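Local coordinates for protein abietadiene synthase, chloroplastic (Abies grandis, PDB 3S9V) that is a chloroplast enzyme of the terpene synthase family, built from helices and loops and including a metal-binding domain, at residues T35-I40 against R287-E292; Q85-L88 against S92-E95; V194-P199 against W215-K220; R679-T684 against L756-G761. One frame throughout, in Å; residues are numbered along the deposited sequence.

Starting at the N terminus, helix 29-46 opens contact 1, which is closed 247 residues further on, where the start of helix 290-301 comes back to it. Contacts 2 and 3 both fall within that long loop, one after the other: contact 2 shuts a tight turn after helix 77-85, and contact 3 joins helices 192-197 and 215-219 across a loop without helix or strand. Their centres lie about 34 Å apart, both probably within the helical domain inserted after the first helix in three-domain plant terpene synthases. Contact 4 follows in series, tying helix 669-693 to the end of helix 741-757 in the metal-binding domain, its centre about 57 Å from that of contact 2.

Contact 1 (T35-I40 against R287-E292); sequences TLISEI and RHFKEE
I37 reaches over to H288 and F289 with its two branches, each taking one ring. From the fork at CB, CG2 stands anti to the backbone N and meets the rim of the phenyl ring, 3.7 Å from F289 CE1. The other branch swings past CG1 to CD1, which settles over a face of the imidazole, 3.6 Å from H288 ND1 and with a CH-pi distance of 3.8 Å to the ring centroid, 20° off its normal. R287 CG lies on the opposite face of that imidazole, while D470 ties the two polar ends together, as salt-bridge partner of R287 and weak hydrogen-bond acceptor for H288 NE2. One turn further on, I40 lays CG2 over the F289 ring, 3.9 Å from its centroid; H288 CB fills the other face, and I37 O comes in at the edge, 3.6 Å from F289 CE1. I40 and L36 also touch helix 461-491. F289 stands at the N-cap of helix 290-301, and its ring, packed on I37 and I40, ties that helix start to helix 29-46. This is consistent with the helical barrel domain of plant terpene synthases, in which an N-terminal helix joins helices from much later in the chain.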
loop_
_atom_site.group_PDB
_atom_site.type_symbol
_atom_site.label_atom_id
_atom_site.label_comp_id
_atom_site.label_asym_id
_atom_site.label_seq_id
_atom_site.Cartn_x
_atom_site.Cartn_y
_atom_site.Cartn_z
ATOM N N THR A 35 3.442 24.124 -8.162
ATOM C CA THR A 35 4.140 24.562 -6.963
ATOM C C THR A 35 4.335 23.394 -6.005
ATOM O O THR A 35 5.447 23.125 -5.555
ATOM C CB THR A 35 3.350 25.680 -6.246
ATOM O OG1 THR A 35 3.196 26.791 -7.134
ATOM C CG2 THR A 35 4.079 26.142 -4.995
ATOM N N LEU A 36 3.245 22.704 -5.696
ATOM C CA LEU A 36 3.300 21.568 -4.794
ATOM C C LEU A 36 4.299 20.519 -5.261
ATOM O O LEU A 36 5.048 19.959 -4.457
ATOM C CB LEU A 36 1.909 20.952 -4.660
ATOM C CG LEU A 36 0.957 21.790 -3.805
ATOM C CD1 LEU A 36 -0.486 21.350 -4.004
ATOM C CD2 LEU A 36 1.361 21.645 -2.352
ATOM N N ILE A 37 4.320 20.269 -6.564
ATOM C CA ILE A 37 5.222 19.279 -7.128
ATOM C C ILE A 37 6.685 19.652 -6.950
ATOM O O ILE A 37 7.512 18.799 -6.635
ATOM C CB ILE A 37 4.935 19.045 -8.635
ATOM C CG1 ILE A 37 3.550 18.417 -8.810
ATOM C CG2 ILE A 37 5.966 18.110 -9.234
ATOM C CD1 ILE A 37 3.188 18.121 -10.250
ATOM N N SER A 38 7.020 20.921 -7.152
ATOM C CA SER A 38 8.409 21.321 -6.995
ATOM C C SER A 38 8.789 21.320 -5.511
ATOM O O SER A 38 9.939 21.060 -5.157
ATOM C CB SER A 38 8.651 22.703 -7.621
ATOM O OG SER A 38 7.955 23.715 -6.918
ATOM N N GLU A 39 7.816 21.588 -4.645
ATOM C CA GLU A 39 8.068 21.616 -3.210
ATOM C C GLU A 39 8.265 20.213 -2.653
ATOM O O GLU A 39 9.083 19.995 -1.759
ATOM C CB GLU A 39 6.916 22.312 -2.480
ATOM C CG GLU A 39 6.906 23.820 -2.666
ATOM C CD GLU A 39 5.759 24.499 -1.939
ATOM O OE1 GLU A 39 5.758 25.749 -1.868
ATOM O OE2 GLU A 39 4.858 23.788 -1.445
ATOM N N ILE A 40 7.506 19.265 -3.191
ATOM C CA ILE A 40 7.596 17.878 -2.763
ATOM C C ILE A 40 8.860 17.246 -3.338
ATOM O O ILE A 40 9.466 16.370 -2.717
ATOM C CB ILE A 40 6.343 17.090 -3.201
ATOM C CG1 ILE A 40 5.142 17.561 -2.378
ATOM C CG2 ILE A 40 6.566 15.596 -3.032
ATOM C CD1 ILE A 40 3.830 16.944 -2.807
ATOM N N ARG A 287 3.346 9.529 -10.121
ATOM C CA ARG A 287 3.867 9.712 -11.480
ATOM C C ARG A 287 4.673 10.997 -11.608
ATOM O O ARG A 287 5.527 11.122 -12.490
ATOM C CB ARG A 287 2.736 9.716 -12.519
ATOM C CG ARG A 287 1.850 10.964 -12.523
ATOM C CD ARG A 287 0.761 10.852 -13.590
ATOM N NE ARG A 287 -0.037 12.070 -13.743
ATOM C CZ ARG A 287 -0.963 12.476 -12.883
ATOM N NH1 ARG A 287 -1.223 11.767 -11.792
ATOM N NH2 ARG A 287 -1.641 13.589 -13.119
ATOM N N HIS A 288 4.407 11.947 -10.717
ATOM C CA HIS A 288 5.093 13.232 -10.735
ATOM C C HIS A 288 6.488 13.216 -10.109
ATOM O O HIS A 288 7.198 14.222 -10.164
ATOM C CB HIS A 288 4.254 14.277 -10.001
ATOM C CG HIS A 288 2.878 14.460 -10.561
ATOM N ND1 HIS A 288 2.650 14.897 -11.848
ATOM C CD2 HIS A 288 1.658 14.290 -10.000
ATOM C CE1 HIS A 288 1.348 14.991 -12.054
ATOM N NE2 HIS A 288 0.724 14.629 -10.948
ATOM N N PHE A 289 6.895 12.090 -9.527
ATOM C CA PHE A 289 8.197 12.025 -8.861
ATOM C C PHE A 289 8.986 10.758 -9.138
ATOM O O PHE A 289 9.643 10.228 -8.244
ATOM C CB PHE A 289 7.989 12.130 -7.352
ATOM C CG PHE A 289 6.967 13.142 -6.957
ATOM C CD1 PHE A 289 7.272 14.503 -6.966
ATOM C CD2 PHE A 289 5.683 12.741 -6.604
ATOM C CE1 PHE A 289 6.306 15.451 -6.626
ATOM C CE2 PHE A 289 4.713 13.676 -6.265
ATOM C CZ PHE A 289 5.027 15.041 -6.276
ATOM N N LYS A 290 8.942 10.272 -10.367
ATOM C CA LYS A 290 9.651 9.047 -10.691
ATOM C C LYS A 290 11.147 9.074 -10.394
ATOM O O LYS A 290 11.693 8.094 -9.879
ATOM C CB LYS A 290 9.381 8.660 -12.148
ATOM C CG LYS A 290 7.911 8.292 -12.373
ATOM C CD LYS A 290 7.681 7.499 -13.658
ATOM C CE LYS A 290 7.916 8.337 -14.911
ATOM N NZ LYS A 290 6.937 9.455 -15.048
ATOM N N GLU A 291 11.802 10.191 -10.690
ATOM C CA GLU A 291 13.239 10.327 -10.450
ATOM C C GLU A 291 13.575 10.361 -8.963
ATOM O O GLU A 291 14.616 9.853 -8.547
ATOM C CB GLU A 291 13.775 11.607 -11.097
ATOM C CG GLU A 291 13.675 11.667 -12.609
ATOM C CD GLU A 291 13.978 13.059 -13.144
ATOM O OE1 GLU A 291 13.140 13.966 -12.944
ATOM O OE2 GLU A 291 15.056 13.248 -13.754
ATOM N N GLU A 292 12.697 10.970 -8.171
ATOM C CA GLU A 292 12.906 11.083 -6.733
ATOM C C GLU A 292 12.695 9.741 -6.052
ATOM O O GLU A 292 13.466 9.353 -5.172
ATOM C CB GLU A 292 11.938 12.103 -6.125
ATOM C CG GLU A 292 12.173 13.546 -6.536
ATOM C CD GLU A 292 12.077 13.763 -8.033
ATOM O OE1 GLU A 292 11.067 13.340 -8.640
ATOM O OE2 GLU A 292 13.014 14.367 -8.600
#

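Contact 2 (Q85-L88 against S92-E95); sequences QNQL and SWGE
Q87 lies flat across the indole of W93, its amide plane turned only 23° from the ring. With CG anti to the backbone N (chi1 180°) and the chain extended beyond it, the glutamine runs the length of the ring system: CA sits over the five-membered ring, 3.8 Å from its centroid, CB is 3.5 Å from W93 CE2, and NE2 ends over the benzene portion, 3.2 Å from W93 CH2. The amide is pinned there because NE2 also hydrogen-bonds to G91 O and Q124 O, while W93 NE1 gives its proton to I83 O. Backbone bonding holds the two arms together: L88 N donates to S92 O at 2.8 Å, nearly straight at 165°. A water accepts from G94 N at 2.7 Å and donates to N86 O at 2.9 Å. Further out, L88 CD1 packs 3.6 Å from S92 OG, a hydroxyl hydrogen-bonded to D90. The spacing of Q87, G91 and W93 fits the QW motif, in which glutamine and tryptophan stack in this way. The turn follows directly on helix 77-85; W93 and S92 rest against helix 101-117, and Q87 reaches helix 122-136 at K127.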
loop_
_atom_site.group_PDB
_atom_site.type_symbol
_atom_site.label_atom_id
_atom_site.label_comp_id
_atom_site.label_asym_id
_atom_site.label_seq_id
_atom_site.Cartn_x
_atom_site.Cartn_y
_atom_site.Cartn_z
ATOM N N GLN A 85 14.748 26.900 27.345
ATOM C CA GLN A 85 14.037 27.687 26.345
ATOM C C GLN A 85 12.777 27.052 25.757
ATOM O O GLN A 85 12.008 27.735 25.086
ATOM C CB GLN A 85 14.990 28.005 25.189
ATOM C CG GLN A 85 16.331 28.570 25.612
ATOM C CD GLN A 85 16.278 30.056 25.883
ATOM O OE1 GLN A 85 15.525 30.518 26.740
ATOM N NE2 GLN A 85 17.081 30.818 25.145
ATOM N N ASN A 86 12.550 25.766 26.003
ATOM C CA ASN A 86 11.396 25.100 25.399
ATOM C C ASN A 86 10.289 24.557 26.283
ATOM O O ASN A 86 9.600 23.601 25.908
ATOM C CB ASN A 86 11.889 23.991 24.473
ATOM C CG ASN A 86 12.409 24.533 23.162
ATOM O OD1 ASN A 86 11.637 24.792 22.245
ATOM N ND2 ASN A 86 13.719 24.731 23.075
ATOM N N GLN A 87 10.111 25.158 27.450
ATOM C CA GLN A 87 9.045 24.727 28.334
ATOM C C GLN A 87 7.762 25.363 27.784
ATOM O O GLN A 87 7.797 26.473 27.256
ATOM C CB GLN A 87 9.318 25.211 29.759
ATOM C CG GLN A 87 8.251 24.815 30.768
ATOM C CD GLN A 87 8.587 25.275 32.167
ATOM O OE1 GLN A 87 9.043 26.399 32.367
ATOM N NE2 GLN A 87 8.354 24.411 33.148
ATOM N N LEU A 88 6.639 24.657 27.893
ATOM C CA LEU A 88 5.364 25.164 27.397
ATOM C C LEU A 88 4.682 26.094 28.404
ATOM O O LEU A 88 5.105 26.191 29.559
ATOM C CB LEU A 88 4.443 23.990 27.048
ATOM C CG LEU A 88 5.012 22.969 26.051
ATOM C CD1 LEU A 88 4.007 21.850 25.837
ATOM C CD2 LEU A 88 5.333 23.651 24.724
ATOM N N SER A 92 4.598 22.376 31.329
ATOM C CA SER A 92 5.061 21.060 30.921
ATOM C C SER A 92 6.071 21.175 29.787
ATOM O O SER A 92 6.304 22.262 29.250
ATOM C CB SER A 92 3.882 20.217 30.437
ATOM O OG SER A 92 3.384 20.720 29.202
ATOM N N TRP A 93 6.672 20.039 29.451
ATOM C CA TRP A 93 7.609 19.931 28.336
ATOM C C TRP A 93 7.020 18.805 27.492
ATOM O O TRP A 93 6.297 17.952 28.010
ATOM C CB TRP A 93 9.008 19.520 28.805
ATOM C CG TRP A 93 9.882 20.651 29.236
ATOM C CD1 TRP A 93 10.683 21.431 28.443
ATOM C CD2 TRP A 93 10.057 21.123 30.571
ATOM N NE1 TRP A 93 11.350 22.357 29.210
ATOM C CE2 TRP A 93 10.984 22.191 30.519
ATOM C CE3 TRP A 93 9.520 20.744 31.812
ATOM C CZ2 TRP A 93 11.387 22.883 31.659
ATOM C CZ3 TRP A 93 9.924 21.435 32.949
ATOM C CH2 TRP A 93 10.850 22.493 32.862
ATOM N N GLY A 94 7.326 18.797 26.202
ATOM C CA GLY A 94 6.808 17.757 25.335
ATOM C C GLY A 94 6.387 18.371 24.024
ATOM O O GLY A 94 6.691 19.533 23.756
ATOM N N GLU A 95 5.683 17.610 23.200
ATOM C CA GLU A 95 5.248 18.138 21.919
ATOM C C GLU A 95 3.989 18.998 22.079
ATOM O O GLU A 95 2.922 18.506 22.456
ATOM C CB GLU A 95 5.002 16.982 20.942
ATOM C CG GLU A 95 4.794 17.422 19.492
ATOM C CD GLU A 95 5.731 18.549 19.085
ATOM O OE1 GLU A 95 5.368 19.726 19.287
ATOM O OE2 GLU A 95 6.834 18.260 18.575
HETATM O O HOH W 1 8.864 20.891 25.387
#

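Contact 3 (V194-P199 against W215-K220); sequences VLYALP and WQKIMK
K217 drapes its aliphatic chain over one face of the Y196 ring. Its CB comes to 3.4 Å from Y196 CD2, and CD stands 4.0 Å from the ring centroid, 16° off the normal, a CH-pi contact made by the methylene chain and not by the charged end. The two side chains run at about a right angle, and because the lysine is extended beyond CG, its chain passes across the ring. From the neighbouring position I218 sends in CD1, 3.8 Å from Y196 CE2; the same methyl touches L195 CD1 at 3.9 Å. L195 CD1 in turn lies on the ring face opposite K217, toward the rim, which leaves the tyrosine sandwiched between a residue of its own helix and one of the partner helix.

Outside this apolar layer, a water spans the two backbones, donating to Y196 O at 2.7 Å and to K217 O, the second distance being short enough to be taken with caution. No direct hydrogen bond links the segments. The phenol's end is set by D214, whose backbone N hydrogen-bonds to Y196 OH just ahead of the second helix, and whose OD1 takes a weak hydrogen bond from K217 N. The tyrosine thus reaches across to the very start of that helix. L195 goes on to L202, and I218 to V213 and F228, extending the apolar packing into the loops.

The contact therefore joins two short helices, 192-197 and 215-219; W215 and M219, on another side of the second one, pack against helix 232-242.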
loop_
_atom_site.group_PDB
_atom_site.type_symbol
_atom_site.label_atom_id
_atom_site.label_comp_id
_atom_site.label_asym_id
_atom_site.label_seq_id
_atom_site.Cartn_x
_atom_site.Cartn_y
_atom_site.Cartn_z
ATOM N N VAL A 194 16.945 -13.807 27.244
ATOM C CA VAL A 194 16.550 -13.029 26.083
ATOM C C VAL A 194 17.145 -11.631 26.125
ATOM O O VAL A 194 17.627 -11.120 25.114
ATOM C CB VAL A 194 15.012 -12.917 25.996
ATOM C CG1 VAL A 194 14.613 -12.199 24.718
ATOM C CG2 VAL A 194 14.390 -14.305 26.046
ATOM N N LEU A 195 17.118 -11.025 27.305
ATOM C CA LEU A 195 17.639 -9.680 27.499
ATOM C C LEU A 195 19.107 -9.524 27.107
ATOM O O LEU A 195 19.511 -8.454 26.650
ATOM C CB LEU A 195 17.440 -9.262 28.963
ATOM C CG LEU A 195 17.753 -7.830 29.414
ATOM C CD1 LEU A 195 19.216 -7.684 29.687
ATOM C CD2 LEU A 195 17.299 -6.835 28.367
ATOM N N TYR A 196 19.902 -10.582 27.269
ATOM C CA TYR A 196 21.326 -10.501 26.947
ATOM C C TYR A 196 21.778 -11.263 25.709
ATOM O O TYR A 196 22.853 -10.999 25.182
ATOM C CB TYR A 196 22.164 -10.990 28.130
ATOM C CG TYR A 196 21.978 -10.209 29.409
ATOM C CD1 TYR A 196 21.473 -10.825 30.551
ATOM C CD2 TYR A 196 22.332 -8.864 29.488
ATOM C CE1 TYR A 196 21.324 -10.123 31.743
ATOM C CE2 TYR A 196 22.189 -8.151 30.680
ATOM C CZ TYR A 196 21.681 -8.791 31.804
ATOM O OH TYR A 196 21.534 -8.108 32.994
ATOM N N ALA A 197 20.969 -12.207 25.249
ATOM C CA ALA A 197 21.316 -13.028 24.087
ATOM C C ALA A 197 21.461 -12.250 22.785
ATOM O O ALA A 197 22.469 -12.377 22.088
ATOM C CB ALA A 197 20.275 -14.131 23.905
ATOM N N LEU A 198 20.444 -11.453 22.467
ATOM C CA LEU A 198 20.416 -10.660 21.241
ATOM C C LEU A 198 19.835 -9.285 21.520
ATOM O O LEU A 198 19.163 -9.082 22.530
ATOM C CB LEU A 198 19.531 -11.343 20.200
ATOM C CG LEU A 198 19.783 -12.824 19.925
ATOM C CD1 LEU A 198 18.682 -13.378 19.020
ATOM C CD2 LEU A 198 21.149 -12.989 19.291
ATOM N N PRO A 199 20.096 -8.313 20.630
ATOM C CA PRO A 199 19.544 -6.976 20.858
ATOM C C PRO A 199 18.022 -7.098 20.780
ATOM O O PRO A 199 17.500 -7.801 19.914
ATOM C CB PRO A 199 20.115 -6.159 19.697
ATOM C CG PRO A 199 21.406 -6.878 19.357
ATOM C CD PRO A 199 21.001 -8.328 19.464
ATOM N N TRP A 215 25.963 -4.437 32.884
ATOM C CA TRP A 215 26.534 -3.593 31.841
ATOM C C TRP A 215 27.456 -4.274 30.844
ATOM O O TRP A 215 27.376 -4.004 29.642
ATOM C CB TRP A 215 27.217 -2.376 32.469
ATOM C CG TRP A 215 26.226 -1.472 33.139
ATOM C CD1 TRP A 215 26.163 -1.157 34.467
ATOM C CD2 TRP A 215 25.097 -0.844 32.526
ATOM N NE1 TRP A 215 25.058 -0.382 34.718
ATOM C CE2 TRP A 215 24.386 -0.174 33.543
ATOM C CE3 TRP A 215 24.613 -0.786 31.213
ATOM C CZ2 TRP A 215 23.216 0.544 33.289
ATOM C CZ3 TRP A 215 23.451 -0.078 30.962
ATOM C CH2 TRP A 215 22.764 0.577 31.994
ATOM N N GLN A 216 28.325 -5.153 31.328
ATOM C CA GLN A 216 29.245 -5.850 30.438
ATOM C C GLN A 216 28.514 -6.650 29.360
ATOM O O GLN A 216 28.877 -6.599 28.189
ATOM C CB GLN A 216 30.156 -6.783 31.238
ATOM C CG GLN A 216 30.977 -7.703 30.365
ATOM C CD GLN A 216 31.942 -8.528 31.172
ATOM O OE1 GLN A 216 31.545 -9.225 32.115
ATOM N NE2 GLN A 216 33.218 -8.455 30.819
ATOM N N LYS A 217 27.495 -7.397 29.753
ATOM C CA LYS A 217 26.737 -8.187 28.790
ATOM C C LYS A 217 25.999 -7.268 27.827
ATOM O O LYS A 217 25.873 -7.576 26.641
ATOM C CB LYS A 217 25.746 -9.105 29.513
ATOM C CG LYS A 217 26.420 -10.221 30.287
ATOM C CD LYS A 217 25.408 -11.209 30.840
ATOM C CE LYS A 217 26.105 -12.410 31.461
ATOM N NZ LYS A 217 25.120 -13.409 31.950
ATOM N N ILE A 218 25.524 -6.136 28.341
ATOM C CA ILE A 218 24.810 -5.158 27.523
ATOM C C ILE A 218 25.690 -4.556 26.420
ATOM O O ILE A 218 25.221 -4.332 25.306
ATOM C CB ILE A 218 24.254 -4.001 28.394
ATOM C CG1 ILE A 218 23.110 -4.510 29.270
ATOM C CG2 ILE A 218 23.785 -2.858 27.519
ATOM C CD1 ILE A 218 21.932 -5.077 28.499
ATOM N N MET A 219 26.961 -4.300 26.725
ATOM C CA MET A 219 27.876 -3.699 25.749
ATOM C C MET A 219 28.032 -4.502 24.456
ATOM O O MET A 219 28.362 -3.941 23.406
ATOM C CB MET A 219 29.264 -3.483 26.368
ATOM C CG MET A 219 29.312 -2.541 27.581
ATOM S SD MET A 219 28.593 -0.900 27.315
ATOM C CE MET A 219 29.195 -0.520 25.646
ATOM N N LYS A 220 27.796 -5.809 24.528
ATOM C CA LYS A 220 27.927 -6.674 23.359
ATOM C C LYS A 220 26.765 -6.496 22.399
ATOM O O LYS A 220 26.825 -6.942 21.254
ATOM C CB LYS A 220 27.981 -8.142 23.777
ATOM C CG LYS A 220 28.980 -8.474 24.876
ATOM C CD LYS A 220 29.013 -9.980 25.111
ATOM C CE LYS A 220 29.819 -10.351 26.345
ATOM N NZ LYS A 220 29.953 -11.832 26.481
HETATM O O HOH W 2 25.285 -9.880 25.807
#

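Contact 4 (R679-T684 against L756-G761); sequences RLVNDT and LFYMQG
N682 and D683 open what reads, by its sequence, as the NSE/DTE motif of the terpene synthase metal-binding domain, with T686 in its Ser/Thr place, the element that carries one of the family's two metal-binding signatures; here it lies on helix 669-693 and is backed by Y758, the first residue beyond helix 741-757. The asparagine side chain runs alongside the tyrosine in the same direction. N682 CA sits over one face, 4.2 Å from the ring centroid, and the amide continues along that face with CG anti to the backbone N (chi1 -179°), which sets ND2 3.2 Å from Y758 CZ. The amide and ring planes are 49° apart, so this is no flat stack. ND2 is also near Y758 OH, but the angle is too poor for a hydrogen bond.

Next to it, V681 packs at the root of the tyrosine: CG2 is 3.8 Å from Y758 CB and 3.4 Å from Y758 O. V681 also touches M723 of helix 712-736, as well as M754 and Q755, so it wedges between helices. D683 turns away from Y758, and R679 forms a side-on salt bridge with it within the helix, while D683 OD2 takes hydrogen bonds from A699 N and Y631 OH. Two of the arginine's nitrogens converge on one oxygen, R679 NE at 3.0 Å and R679 NH1 at 3.1 Å from D683 OD1, the latter meeting its syn lone pair.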
loop_
_atom_site.group_PDB
_atom_site.type_symbol
_atom_site.label_atom_id
_atom_site.label_comp_id
_atom_site.label_asym_id
_atom_site.label_seq_id
_atom_site.Cartn_x
_atom_site.Cartn_y
_atom_site.Cartn_z
ATOM N N ARG A 679 -11.280 -15.248 -17.588
ATOM C CA ARG A 679 -12.271 -16.264 -17.894
ATOM C C ARG A 679 -12.772 -16.994 -16.651
ATOM O O ARG A 679 -13.974 -17.169 -16.469
ATOM C CB ARG A 679 -11.692 -17.314 -18.832
ATOM C CG ARG A 679 -12.679 -18.426 -19.165
ATOM C CD ARG A 679 -13.528 -17.977 -20.323
ATOM N NE ARG A 679 -14.902 -17.694 -19.968
ATOM C CZ ARG A 679 -15.751 -17.035 -20.753
ATOM N NH1 ARG A 679 -16.996 -16.829 -20.348
ATOM N NH2 ARG A 679 -15.356 -16.566 -21.933
ATOM N N LEU A 680 -11.845 -17.442 -15.814
ATOM C CA LEU A 680 -12.212 -18.189 -14.615
ATOM C C LEU A 680 -13.003 -17.400 -13.573
ATOM O O LEU A 680 -13.957 -17.927 -12.994
ATOM C CB LEU A 680 -10.961 -18.790 -13.959
ATOM C CG LEU A 680 -10.143 -19.768 -14.813
ATOM C CD1 LEU A 680 -9.026 -20.378 -13.979
ATOM C CD2 LEU A 680 -11.047 -20.863 -15.341
ATOM N N VAL A 681 -12.620 -16.152 -13.317
ATOM C CA VAL A 681 -13.351 -15.379 -12.324
ATOM C C VAL A 681 -14.765 -15.161 -12.840
ATOM O O VAL A 681 -15.731 -15.288 -12.093
ATOM C CB VAL A 681 -12.680 -14.015 -12.026
ATOM C CG1 VAL A 681 -12.863 -13.050 -13.192
ATOM C CG2 VAL A 681 -13.268 -13.433 -10.744
ATOM N N ASN A 682 -14.869 -14.863 -14.131
ATOM C CA ASN A 682 -16.148 -14.635 -14.792
ATOM C C ASN A 682 -17.041 -15.876 -14.698
ATOM O O ASN A 682 -18.233 -15.772 -14.396
ATOM C CB ASN A 682 -15.895 -14.268 -16.262
ATOM C CG ASN A 682 -17.176 -13.990 -17.040
ATOM O OD1 ASN A 682 -17.994 -14.882 -17.249
ATOM N ND2 ASN A 682 -17.348 -12.743 -17.480
ATOM N N ASP A 683 -16.450 -17.046 -14.935
ATOM C CA ASP A 683 -17.176 -18.319 -14.916
ATOM C C ASP A 683 -17.614 -18.803 -13.534
ATOM O O ASP A 683 -18.732 -19.286 -13.375
ATOM C CB ASP A 683 -16.335 -19.411 -15.596
ATOM C CG ASP A 683 -16.540 -19.460 -17.107
ATOM O OD1 ASP A 683 -16.832 -18.411 -17.723
ATOM O OD2 ASP A 683 -16.393 -20.552 -17.685
ATOM N N THR A 684 -16.743 -18.692 -12.539
ATOM C CA THR A 684 -17.099 -19.132 -11.195
ATOM C C THR A 684 -18.298 -18.336 -10.683
ATOM O O THR A 684 -19.049 -18.800 -9.826
ATOM C CB THR A 684 -15.934 -18.940 -10.213
ATOM O OG1 THR A 684 -15.527 -17.565 -10.220
ATOM C CG2 THR A 684 -14.760 -19.824 -10.598
ATOM N N LEU A 756 -12.252 -7.476 -10.053
ATOM C CA LEU A 756 -13.125 -6.543 -9.345
ATOM C C LEU A 756 -14.599 -6.687 -9.745
ATOM O O LEU A 756 -15.478 -6.782 -8.888
ATOM C CB LEU A 756 -12.672 -5.097 -9.580
ATOM C CG LEU A 756 -13.526 -4.017 -8.895
ATOM C CD1 LEU A 756 -13.420 -4.149 -7.378
ATOM C CD2 LEU A 756 -13.063 -2.640 -9.330
ATOM N N PHE A 757 -14.874 -6.716 -11.043
ATOM C CA PHE A 757 -16.252 -6.832 -11.486
ATOM C C PHE A 757 -16.906 -8.144 -11.093
ATOM O O PHE A 757 -18.098 -8.177 -10.824
ATOM C CB PHE A 757 -16.356 -6.660 -13.006
ATOM C CG PHE A 757 -16.258 -5.234 -13.472
ATOM C CD1 PHE A 757 -16.426 -4.921 -14.816
ATOM C CD2 PHE A 757 -16.004 -4.204 -12.574
ATOM C CE1 PHE A 757 -16.343 -3.603 -15.261
ATOM C CE2 PHE A 757 -15.920 -2.888 -13.007
ATOM C CZ PHE A 757 -16.090 -2.588 -14.355
ATOM N N TYR A 758 -16.130 -9.221 -11.061
ATOM C CA TYR A 758 -16.676 -10.532 -10.730
ATOM C C TYR A 758 -16.156 -11.084 -9.413
ATOM O O TYR A 758 -16.092 -12.297 -9.226
ATOM C CB TYR A 758 -16.362 -11.518 -11.860
ATOM C CG TYR A 758 -16.936 -11.104 -13.194
ATOM C CD1 TYR A 758 -18.283 -11.313 -13.499
ATOM C CD2 TYR A 758 -16.140 -10.463 -14.141
ATOM C CE1 TYR A 758 -18.824 -10.887 -14.723
ATOM C CE2 TYR A 758 -16.664 -10.034 -15.354
ATOM C CZ TYR A 758 -18.002 -10.247 -15.642
ATOM O OH TYR A 758 -18.500 -9.808 -16.849
ATOM N N MET A 759 -15.796 -10.193 -8.499
ATOM C CA MET A 759 -15.275 -10.615 -7.207
ATOM C C MET A 759 -16.300 -11.371 -6.367
ATOM O O MET A 759 -17.513 -11.223 -6.544
ATOM C CB MET A 759 -14.751 -9.406 -6.420
ATOM C CG MET A 759 -15.801 -8.386 -6.007
ATOM S SD MET A 759 -15.048 -6.969 -5.161
ATOM C CE MET A 759 -14.621 -7.713 -3.581
ATOM N N GLN A 760 -15.788 -12.191 -5.458
ATOM C CA GLN A 760 -16.620 -12.977 -4.558
ATOM C C GLN A 760 -17.371 -12.013 -3.640
ATOM O O GLN A 760 -16.768 -11.352 -2.791
ATOM C CB GLN A 760 -15.736 -13.912 -3.727
ATOM C CG GLN A 760 -16.503 -14.894 -2.865
ATOM C CD GLN A 760 -17.335 -15.849 -3.693
ATOM O OE1 GLN A 760 -16.801 -16.642 -4.471
ATOM N NE2 GLN A 760 -18.652 -15.776 -3.535
ATOM N N GLY A 761 -18.685 -11.928 -3.819
ATOM C CA GLY A 761 -19.478 -11.033 -2.996
ATOM C C GLY A 761 -19.685 -11.566 -1.593
ATOM O O GLY A 761 -18.744 -11.648 -0.803
#